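Local coordinates for protein pectinesterase A (Erwinia chrysanthemi, PDB 2NTP) that removes methyl ester groups from the galacturonosyl units of pectin by hydrolysis, releasing methanol in the first step of plant tissue maceration and soft rot, at residues A[204-210]-A[239-245]; A[152-158]-A[172-178]; A[277-281]-A[300-304]. One frame throughout, in Å; residues are numbered along the deposited sequence.

Contact 1: residues A[204-210]-A[239-245]; sequences SGYLTAP and YGLGRPW. With ADA (alpha-D-galactopyranuronic acid), chain C; ADA (alpha-D-galactopyranuronic acid), chain B; ADA (alpha-D-galactopyranuronic acid), chain D.
Tyr239 lays one face of its ring over the backbone of Ser204 and Gly205, with Ser204 CB 3.5 Å from Tyr239 CE1; its hydroxyl is held elsewhere, by Arg193 O. The segments belong to successive coils of the right-handed parallel beta-helix of pectinesterases, and parallel bridges join Gly205 to Tyr239 and Tyr206 to Gly240. Gly240 uses both backbone groups: Gly240 N donates to Gly205 O at 2.9 Å, and its O accepts Leu207 N. At the corner, Leu241 O takes the hydroxyl of Thr208 (Thr208 OG1 to Leu241 O 2.8 Å), which approaches in the carbonyl plane on a lone pair and also bonds to Thr265 OG1. Arg243 N donates to Thr208 O. The Arg243 side chain starts between its backbone N and carbonyl carbon (chi1 58°) and then runs extended across the Tyr206 ring. Arg243 CD sits 3.5 Å from the centroid of the Tyr206 ring, which covers one face of the guanidinium with the planes 6° apart. This stack, with the bonds at the guanidinium edge, should restrict the turning of the group: Arg243 NE makes a salt bridge with the nucleophile Asp175, and Arg243 NH2 donates to O5 of the chain B galacturonate (3.0 Å). Tyr206 OH bonds the chain D sugar through O3 at 2.8 Å. Trp245 N closes on Pro210 O, and Trp245 NE1 donates to O6B of the chain C sugar at 3.0 Å.

Contact 2: residues A[152-158]-A[172-178]; sequences YQDTLYV and GTVDFIF. With ADA (alpha-D-galactopyranuronic acid), chain E; ADA (alpha-D-galactopyranuronic acid), chain B; ADA (alpha-D-galactopyranuronic acid), chain F.
Tyr152 and Gly172 come within 3.9 Å at their CA atoms, and from there the two chains run on side by side. Thr173 N donates to Tyr152 O, Asp154 N to Val174 O (3.0 Å) and Leu156 N to Phe176 O. A regular parallel pairing is reached at Leu156 with Ile177 and Tyr157 with Phe178, where Phe178 N donates to Leu156 O (2.9 Å) and Val158 N to Phe178 O. Asp154 and Asp175 both have positive phi, 67° and 55°, and at Asp175 the chain begins to turn a corner.

The Phe178 ring is clamped on its two faces. On one side Tyr157 makes an offset stack, centroids 4.3 Å apart and planes at 22°, with Tyr157 CG 3.3 Å from Phe178 CZ. Over the opposite face lies the Asp154 carboxylate, with Asp154 OD2 3.3 Å from Phe178 CZ. The stack probably restricts how the carboxylate can turn. Asp154 OD1 is 2.6 Å from O6A of the chain E galacturonate, and Asp175 OD2 is equally near O6B of that sugar, while Asp175 OD1 has Arg243 as its partner. Gln153 is extended beyond CG, and Gln153 NE2 hydrogen-bonds O6A of the chain E unit at 2.8 Å; a second bond from NE2 goes to O3 of the chain B unit. Gln153 OE1 is held by Thr128, which orients the amide.

Two aspartates and a glutamine grouped round one sugar carboxylate form the active site of an aspartyl esterase: Asp175 is the nucleophile, Asp154 the proton donor and Gln153 the transition-state stabiliser.

Contact 3: residues A[277-281]-A[300-304]; sequences YGWDK and RFFEY
Trp279 and Phe301 meet face to face in an offset stack, with the six-membered ring of the indole and the phenyl ring 4.4 Å apart at their centroids and their planes 15° from parallel. The displacement puts the methylene rather than the phenyl over the centre of the six-membered ring: Phe301 CB lies 3.4 Å from the centroid of that ring of Trp279, 11° off its normal, a CH-pi contact. The phenyl ring itself reaches the rim, where Phe301 CD2 touches Trp279 CE3 at 3.4 Å. In both residues the bond from CA to CB heads to the other segment. At the edge of the phenyl ring, near its plane, stands Asp280 O, 4.1 Å from Phe301 CE2.

The polar edge of the indole is served differently. Trp279 NE1 and Glu303 OE1 are 4.1 Å apart, too far to bond, and a water lying in the indole plane bridges them: it accepts from Trp279 NE1 at 2.8 Å and donates to Glu303 OE1 at 2.7 Å. The carboxylate plane stands steeply to the indole, at 80°. Glu303 OE1 also forms a salt bridge with Arg317, and OE2 bonds to Ser306. Pro296 packs on both aromatic residues.

No direct hydrogen bond crosses between 277-281 and 300-304. The stretch after strand 276-278 is therefore joined to strand 300-304, in another sheet of the beta-helix, by ring stacking and a CH-pi contact, with a water-mediated link at the indole edge that supplies the N-H with an acceptor in this buried place.

In the fold
Along the chain the contacts follow in series: 152-158 with 172-178, then 204-210 with 239-245, then 277-281 with 300-304. Contact 1 lies between the others, its centre about 9 Å from each, whereas contacts 2 and 3 do not touch: their centres are about 17 Å apart and their nearest atoms about 8 Å. Strands 178-179, 205-210, 239-242 and 276-278 stand side by side in one parallel sheet, running through all three; strand 300-304, at the edge of the ten-stranded sheet, takes contact 3 to another face of the beta-helix. Contacts 1 and 2 share the chain B sugar, so successive coils together build the substrate cleft. Contact 3 continues the coil stack beyond it.

Contact 1: residues A[204-210]-A[239-245]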
# COMPACT_ATOMS: atom_id res chain seq x y z
N SER A 204 -10.24 13.46 6.76
CA SER A 204 -9.87 12.22 7.45
C SER A 204 -8.71 11.48 6.79
O SER A 204 -7.92 10.82 7.47
CB SER A 204 -11.08 11.29 7.58
OG SER A 204 -11.90 11.67 8.67
N GLY A 205 -8.59 11.56 5.46
CA GLY A 205 -7.47 10.91 4.79
C GLY A 205 -7.45 11.02 3.28
O GLY A 205 -8.22 11.79 2.69
N TYR A 206 -6.55 10.26 2.67
CA TYR A 206 -6.32 10.26 1.22
C TYR A 206 -6.00 8.83 0.82
O TYR A 206 -5.13 8.19 1.42
CB TYR A 206 -5.15 11.19 0.84
CG TYR A 206 -5.16 12.50 1.61
CD1 TYR A 206 -4.51 12.60 2.84
CD2 TYR A 206 -5.83 13.62 1.12
CE1 TYR A 206 -4.53 13.78 3.58
CE2 TYR A 206 -5.85 14.82 1.85
CZ TYR A 206 -5.19 14.88 3.08
OH TYR A 206 -5.20 16.03 3.83
N LEU A 207 -6.70 8.33 -0.19
CA LEU A 207 -6.49 6.95 -0.63
C LEU A 207 -5.08 6.75 -1.16
O LEU A 207 -4.42 5.76 -0.86
CB LEU A 207 -7.48 6.56 -1.73
CG LEU A 207 -8.85 6.02 -1.30
CD1 LEU A 207 -9.65 7.04 -0.52
CD2 LEU A 207 -9.61 5.56 -2.53
N THR A 208 -4.61 7.71 -1.96
CA THR A 208 -3.32 7.56 -2.62
C THR A 208 -2.43 8.78 -2.44
O THR A 208 -2.90 9.90 -2.28
CB THR A 208 -3.47 7.27 -4.13
OG1 THR A 208 -4.00 8.41 -4.81
CG2 THR A 208 -4.39 6.06 -4.36
N ALA A 209 -1.13 8.53 -2.47
CA ALA A 209 -0.13 9.59 -2.51
C ALA A 209 0.99 9.14 -3.44
O ALA A 209 2.05 8.69 -2.97
CB ALA A 209 0.39 9.91 -1.11
N PRO A 210 0.76 9.23 -4.76
CA PRO A 210 1.75 8.77 -5.72
C PRO A 210 2.94 9.73 -5.82
O PRO A 210 2.76 10.95 -5.73
CB PRO A 210 0.97 8.75 -7.04
CG PRO A 210 -0.04 9.83 -6.88
CD PRO A 210 -0.45 9.77 -5.43
N TYR A 239 -12.67 12.21 2.53
CA TYR A 239 -11.51 11.54 1.93
C TYR A 239 -11.16 12.02 0.53
O TYR A 239 -12.02 12.17 -0.33
CB TYR A 239 -11.74 10.02 1.90
CG TYR A 239 -11.22 9.32 3.12
CD1 TYR A 239 -11.97 9.26 4.30
CD2 TYR A 239 -9.95 8.72 3.11
CE1 TYR A 239 -11.48 8.61 5.43
CE2 TYR A 239 -9.46 8.08 4.24
CZ TYR A 239 -10.22 8.03 5.39
OH TYR A 239 -9.72 7.40 6.50
N GLY A 240 -9.87 12.26 0.31
CA GLY A 240 -9.38 12.57 -1.03
C GLY A 240 -8.99 11.31 -1.77
O GLY A 240 -8.54 10.33 -1.17
N LEU A 241 -9.17 11.34 -3.09
CA LEU A 241 -8.73 10.24 -3.95
C LEU A 241 -7.21 10.15 -4.01
O LEU A 241 -6.65 9.07 -4.16
CB LEU A 241 -9.28 10.41 -5.37
CG LEU A 241 -10.79 10.23 -5.56
CD1 LEU A 241 -11.18 10.63 -6.97
CD2 LEU A 241 -11.22 8.80 -5.26
N GLY A 242 -6.56 11.30 -3.87
CA GLY A 242 -5.11 11.35 -3.93
C GLY A 242 -4.59 12.75 -3.67
O GLY A 242 -5.32 13.73 -3.84
N ARG A 243 -3.34 12.82 -3.23
CA ARG A 243 -2.59 14.07 -3.16
C ARG A 243 -1.15 13.79 -3.63
O ARG A 243 -0.69 12.65 -3.53
CB ARG A 243 -2.64 14.69 -1.75
CG ARG A 243 -2.10 13.80 -0.63
CD ARG A 243 -2.19 14.52 0.72
NE ARG A 243 -1.52 13.75 1.77
CZ ARG A 243 -1.16 14.24 2.96
NH1 ARG A 243 -1.39 15.51 3.26
NH2 ARG A 243 -0.55 13.45 3.83
N PRO A 244 -0.46 14.80 -4.18
CA PRO A 244 0.82 14.51 -4.82
C PRO A 244 2.00 14.46 -3.86
O PRO A 244 2.40 15.49 -3.31
CB PRO A 244 1.00 15.69 -5.80
CG PRO A 244 -0.15 16.64 -5.54
CD PRO A 244 -0.80 16.23 -4.26
N TRP A 245 2.56 13.26 -3.66
CA TRP A 245 3.72 13.11 -2.79
C TRP A 245 5.01 13.36 -3.55
O TRP A 245 5.34 12.64 -4.50
CB TRP A 245 3.74 11.72 -2.14
CG TRP A 245 4.86 11.54 -1.16
CD1 TRP A 245 5.34 12.48 -0.28
CD2 TRP A 245 5.63 10.36 -0.94
NE1 TRP A 245 6.37 11.95 0.45
CE2 TRP A 245 6.58 10.65 0.07
CE3 TRP A 245 5.63 9.07 -1.51
CZ2 TRP A 245 7.50 9.70 0.53
CZ3 TRP A 245 6.55 8.13 -1.06
CH2 TRP A 245 7.48 8.45 -0.04
C1 ADA C . 5.98 10.70 3.75
C2 ADA C . 6.70 9.52 4.42
C3 ADA C . 7.76 10.06 5.38
C4 ADA C . 8.72 11.00 4.65
C5 ADA C . 7.92 12.13 4.00
C6 ADA C . 8.83 13.04 3.23
O2 ADA C . 5.78 8.70 5.15
O3 ADA C . 8.47 8.98 6.00
O4 ADA C . 9.45 10.30 3.64
O5 ADA C . 6.91 11.60 3.12
O6B ADA C . 8.62 13.21 2.00
O6A ADA C . 9.76 13.60 3.85
C1 ADA B . -1.42 14.49 7.27
C2 ADA B . -0.71 13.41 8.08
C3 ADA B . 0.57 13.97 8.71
C4 ADA B . 1.42 14.72 7.69
C5 ADA B . 0.59 15.74 6.90
C6 ADA B . 1.43 16.37 5.83
O2 ADA B . -1.58 12.95 9.12
O3 ADA B . 1.33 12.90 9.30
O4 ADA B . 2.01 13.82 6.75
O5 ADA B . -0.53 15.06 6.31
O6B ADA B . 0.95 16.48 4.68
O6A ADA B . 2.58 16.77 6.12
C1 ADA D . -2.82 18.85 9.05
C2 ADA D . -2.69 18.38 7.60
C3 ADA D . -3.64 17.21 7.32
C4 ADA D . -3.41 16.08 8.33
C5 ADA D . -3.48 16.61 9.77
C6 ADA D . -3.12 15.52 10.74
O1 ADA D . -4.09 19.48 9.28
O2 ADA D . -2.95 19.46 6.69
O3 ADA D . -3.47 16.72 5.98
O4 ADA D . -2.14 15.45 8.07
O5 ADA D . -2.63 17.75 9.96
O6B ADA D . -1.92 15.42 11.12
O6A ADA D . -4.02 14.75 11.15

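Contact 2: residues A[152-158]-A[172-178]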
# COMPACT_ATOMS: atom_id res chain seq x y z
N TYR A 152 -3.38 2.03 9.01
CA TYR A 152 -4.01 3.34 9.04
C TYR A 152 -3.21 4.26 8.11
O TYR A 152 -3.50 4.35 6.92
CB TYR A 152 -4.11 3.88 10.47
CG TYR A 152 -5.05 3.10 11.38
CD1 TYR A 152 -6.40 3.43 11.46
CD2 TYR A 152 -4.59 2.03 12.15
CE1 TYR A 152 -7.28 2.72 12.29
CE2 TYR A 152 -5.45 1.31 12.99
CZ TYR A 152 -6.79 1.67 13.05
OH TYR A 152 -7.65 0.96 13.88
N GLN A 153 -2.18 4.91 8.64
CA GLN A 153 -1.34 5.77 7.82
C GLN A 153 -0.29 4.94 7.07
O GLN A 153 0.45 4.16 7.69
CB GLN A 153 -0.66 6.83 8.68
CG GLN A 153 0.13 7.88 7.88
CD GLN A 153 0.52 9.09 8.72
OE1 GLN A 153 0.20 9.16 9.90
NE2 GLN A 153 1.20 10.04 8.10
N ASP A 154 -0.24 5.12 5.75
CA ASP A 154 0.82 4.51 4.92
C ASP A 154 0.77 2.97 4.84
O ASP A 154 1.80 2.29 4.80
CB ASP A 154 2.22 4.98 5.39
CG ASP A 154 2.56 6.40 4.94
OD1 ASP A 154 1.64 7.15 4.55
OD2 ASP A 154 3.75 6.78 4.99
N THR A 155 -0.44 2.41 4.79
CA THR A 155 -0.60 0.95 4.76
C THR A 155 0.24 0.23 3.70
O THR A 155 0.94 -0.73 4.01
CB THR A 155 -2.08 0.58 4.59
OG1 THR A 155 -2.85 1.22 5.62
CG2 THR A 155 -2.29 -0.95 4.65
N LEU A 156 0.16 0.71 2.46
CA LEU A 156 0.84 0.08 1.32
C LEU A 156 1.82 1.03 0.64
O LEU A 156 1.43 2.07 0.10
CB LEU A 156 -0.18 -0.42 0.30
CG LEU A 156 0.41 -1.01 -0.99
CD1 LEU A 156 1.35 -2.19 -0.70
CD2 LEU A 156 -0.71 -1.42 -1.96
N TYR A 157 3.10 0.64 0.67
CA TYR A 157 4.20 1.43 0.12
C TYR A 157 4.67 0.69 -1.13
O TYR A 157 5.30 -0.36 -1.03
CB TYR A 157 5.33 1.50 1.16
CG TYR A 157 6.45 2.51 0.92
CD1 TYR A 157 6.57 3.21 -0.29
CD2 TYR A 157 7.39 2.77 1.91
CE1 TYR A 157 7.61 4.13 -0.49
CE2 TYR A 157 8.43 3.68 1.72
CZ TYR A 157 8.53 4.36 0.52
OH TYR A 157 9.56 5.26 0.34
N VAL A 158 4.33 1.21 -2.30
CA VAL A 158 4.73 0.59 -3.56
C VAL A 158 5.78 1.43 -4.28
O VAL A 158 5.49 2.50 -4.81
CB VAL A 158 3.50 0.30 -4.49
CG1 VAL A 158 2.78 -0.97 -4.05
CG2 VAL A 158 2.53 1.48 -4.51
N GLY A 172 -7.09 1.84 5.30
CA GLY A 172 -6.21 2.86 5.84
C GLY A 172 -6.86 4.23 5.93
O GLY A 172 -8.06 4.40 5.71
N THR A 173 -6.03 5.22 6.25
CA THR A 173 -6.48 6.59 6.44
C THR A 173 -5.70 7.55 5.54
O THR A 173 -6.15 7.89 4.44
CB THR A 173 -6.35 7.00 7.92
OG1 THR A 173 -5.03 6.70 8.38
CG2 THR A 173 -7.36 6.23 8.79
N VAL A 174 -4.51 7.94 5.99
CA VAL A 174 -3.70 8.93 5.27
C VAL A 174 -2.70 8.25 4.34
O VAL A 174 -1.85 7.49 4.80
CB VAL A 174 -2.95 9.86 6.26
CG1 VAL A 174 -1.87 10.68 5.55
CG2 VAL A 174 -3.94 10.77 7.00
N ASP A 175 -2.82 8.53 3.04
CA ASP A 175 -1.85 8.08 2.04
C ASP A 175 -1.67 6.56 2.09
O ASP A 175 -0.54 6.07 2.09
CB ASP A 175 -0.49 8.79 2.24
CG ASP A 175 -0.58 10.31 2.13
OD1 ASP A 175 -1.65 10.83 1.77
OD2 ASP A 175 0.43 10.99 2.41
N PHE A 176 -2.78 5.82 2.14
CA PHE A 176 -2.66 4.38 2.43
C PHE A 176 -2.20 3.51 1.26
O PHE A 176 -1.89 2.33 1.45
CB PHE A 176 -3.82 3.81 3.28
CG PHE A 176 -5.16 3.72 2.57
CD1 PHE A 176 -5.48 2.61 1.79
CD2 PHE A 176 -6.14 4.69 2.78
CE1 PHE A 176 -6.74 2.49 1.18
CE2 PHE A 176 -7.41 4.58 2.18
CZ PHE A 176 -7.70 3.48 1.38
N ILE A 177 -2.15 4.09 0.07
CA ILE A 177 -1.41 3.52 -1.05
C ILE A 177 -0.52 4.65 -1.53
O ILE A 177 -1.02 5.67 -2.00
CB ILE A 177 -2.32 3.06 -2.21
CG1 ILE A 177 -3.34 2.02 -1.73
CG2 ILE A 177 -1.46 2.50 -3.36
CD1 ILE A 177 -4.47 1.75 -2.73
N PHE A 178 0.79 4.48 -1.41
CA PHE A 178 1.71 5.57 -1.75
C PHE A 178 3.02 5.04 -2.33
O PHE A 178 3.39 3.88 -2.12
CB PHE A 178 1.98 6.47 -0.53
CG PHE A 178 2.86 5.85 0.52
CD1 PHE A 178 2.40 4.79 1.30
CD2 PHE A 178 4.15 6.34 0.75
CE1 PHE A 178 3.22 4.20 2.27
CE2 PHE A 178 4.97 5.77 1.73
CZ PHE A 178 4.50 4.71 2.49
C1 ADA E . 3.23 13.06 6.95
C2 ADA E . 4.46 13.73 6.34
C3 ADA E . 4.37 13.69 4.82
C4 ADA E . 4.13 12.25 4.34
C5 ADA E . 2.86 11.71 5.00
C6 ADA E . 2.54 10.29 4.60
O2 ADA E . 4.54 15.08 6.81
O3 ADA E . 5.57 14.23 4.25
O4 ADA E . 5.24 11.43 4.74
O5 ADA E . 3.05 11.75 6.42
O6B ADA E . 2.59 9.93 3.40
O6A ADA E . 2.20 9.52 5.52
C1 ADA B . -1.42 14.49 7.27
C2 ADA B . -0.71 13.41 8.08
C3 ADA B . 0.57 13.97 8.71
C4 ADA B . 1.42 14.72 7.69
C5 ADA B . 0.59 15.74 6.90
C6 ADA B . 1.43 16.37 5.83
O2 ADA B . -1.58 12.95 9.12
O3 ADA B . 1.33 12.90 9.30
O4 ADA B . 2.01 13.82 6.75
O5 ADA B . -0.53 15.06 6.31
O6B ADA B . 0.95 16.48 4.68
O6A ADA B . 2.58 16.77 6.12
C1 ADA F . 10.89 10.26 3.67
C2 ADA F . 11.48 9.99 2.29
C3 ADA F . 11.15 8.57 1.82
C4 ADA F . 11.54 7.54 2.88
C5 ADA F . 10.89 7.91 4.22
C6 ADA F . 11.28 6.96 5.32
O2 ADA F . 10.95 10.95 1.37
O3 ADA F . 11.79 8.29 0.57
O4 ADA F . 12.96 7.50 3.07
O5 ADA F . 11.29 9.24 4.59
O6B ADA F . 11.25 5.73 5.09
O6A ADA F . 11.60 7.43 6.42

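Contact 3: residues A[277-281]-A[300-304]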
# COMPACT_ATOMS: atom_id res chain seq x y z
N TYR A 277 -14.43 13.37 -1.72
CA TYR A 277 -14.68 14.75 -2.17
C TYR A 277 -13.97 15.12 -3.47
O TYR A 277 -14.34 16.11 -4.12
CB TYR A 277 -14.35 15.77 -1.06
CG TYR A 277 -12.90 15.77 -0.60
CD1 TYR A 277 -11.89 16.36 -1.36
CD2 TYR A 277 -12.55 15.19 0.62
CE1 TYR A 277 -10.56 16.36 -0.92
CE2 TYR A 277 -11.22 15.19 1.07
CZ TYR A 277 -10.24 15.77 0.29
OH TYR A 277 -8.94 15.76 0.73
N GLY A 278 -12.96 14.33 -3.85
CA GLY A 278 -12.14 14.63 -5.03
C GLY A 278 -10.66 14.51 -4.71
O GLY A 278 -10.26 13.70 -3.89
N TRP A 279 -9.85 15.33 -5.38
CA TRP A 279 -8.40 15.30 -5.21
C TRP A 279 -7.95 16.40 -4.24
O TRP A 279 -8.74 17.27 -3.87
CB TRP A 279 -7.70 15.48 -6.56
CG TRP A 279 -8.11 14.48 -7.61
CD1 TRP A 279 -9.01 14.67 -8.62
CD2 TRP A 279 -7.62 13.14 -7.76
NE1 TRP A 279 -9.12 13.54 -9.39
CE2 TRP A 279 -8.28 12.58 -8.88
CE3 TRP A 279 -6.69 12.36 -7.06
CZ2 TRP A 279 -8.03 11.27 -9.31
CZ3 TRP A 279 -6.44 11.06 -7.49
CH2 TRP A 279 -7.12 10.53 -8.61
N ASP A 280 -6.68 16.37 -3.83
CA ASP A 280 -6.17 17.40 -2.92
C ASP A 280 -4.71 17.74 -3.19
O ASP A 280 -4.03 17.07 -3.98
CB ASP A 280 -6.35 16.96 -1.46
CG ASP A 280 -6.73 18.11 -0.53
OD1 ASP A 280 -6.27 19.26 -0.75
OD2 ASP A 280 -7.50 17.87 0.42
N LYS A 281 -4.25 18.81 -2.54
CA LYS A 281 -2.85 19.24 -2.59
C LYS A 281 -2.04 18.62 -1.45
O LYS A 281 -2.60 18.02 -0.52
CB LYS A 281 -2.76 20.77 -2.53
CG LYS A 281 -3.34 21.39 -1.26
CD LYS A 281 -3.36 22.92 -1.34
CE LYS A 281 -3.83 23.51 -0.02
NZ LYS A 281 -4.20 24.95 -0.15
N ARG A 300 -0.90 14.00 -12.21
CA ARG A 300 -1.54 13.10 -13.18
C ARG A 300 -2.69 12.34 -12.52
O ARG A 300 -2.61 11.12 -12.29
CB ARG A 300 -0.52 12.17 -13.83
CG ARG A 300 0.52 12.90 -14.68
CD ARG A 300 1.56 11.94 -15.23
NE ARG A 300 2.55 11.55 -14.23
CZ ARG A 300 3.50 10.64 -14.43
NH1 ARG A 300 3.58 10.00 -15.59
NH2 ARG A 300 4.36 10.35 -13.46
N PHE A 301 -3.75 13.08 -12.20
CA PHE A 301 -4.89 12.57 -11.47
C PHE A 301 -6.12 12.49 -12.38
O PHE A 301 -6.63 13.53 -12.81
CB PHE A 301 -5.21 13.49 -10.29
CG PHE A 301 -4.19 13.48 -9.17
CD1 PHE A 301 -3.22 12.49 -9.06
CD2 PHE A 301 -4.25 14.46 -8.18
CE1 PHE A 301 -2.31 12.49 -8.00
CE2 PHE A 301 -3.34 14.47 -7.11
CZ PHE A 301 -2.37 13.48 -7.02
N PHE A 302 -6.58 11.28 -12.66
CA PHE A 302 -7.69 11.09 -13.61
C PHE A 302 -8.68 10.02 -13.19
O PHE A 302 -8.34 9.11 -12.44
CB PHE A 302 -7.15 10.73 -15.00
CG PHE A 302 -6.20 11.74 -15.58
CD1 PHE A 302 -6.68 12.89 -16.20
CD2 PHE A 302 -4.83 11.53 -15.51
CE1 PHE A 302 -5.80 13.83 -16.74
CE2 PHE A 302 -3.94 12.47 -16.04
CZ PHE A 302 -4.43 13.62 -16.65
N GLU A 303 -9.90 10.13 -13.71
CA GLU A 303 -10.93 9.12 -13.55
C GLU A 303 -11.53 8.73 -14.89
O GLU A 303 -11.47 9.50 -15.86
CB GLU A 303 -12.05 9.62 -12.64
CG GLU A 303 -11.69 9.72 -11.18
CD GLU A 303 -12.76 10.46 -10.40
OE1 GLU A 303 -12.65 11.70 -10.29
OE2 GLU A 303 -13.70 9.80 -9.93
N TYR A 304 -12.11 7.54 -14.94
CA TYR A 304 -12.85 7.09 -16.10
C TYR A 304 -14.04 6.28 -15.61
O TYR A 304 -13.87 5.24 -14.98
CB TYR A 304 -11.97 6.26 -17.03
CG TYR A 304 -12.69 5.75 -18.26
CD1 TYR A 304 -12.99 6.61 -19.33
CD2 TYR A 304 -13.07 4.41 -18.37
CE1 TYR A 304 -13.65 6.14 -20.46
CE2 TYR A 304 -13.73 3.93 -19.50
CZ TYR A 304 -14.02 4.80 -20.54
OH TYR A 304 -14.67 4.32 -21.66
O HOH W 1 -10.63 12.92 -11.68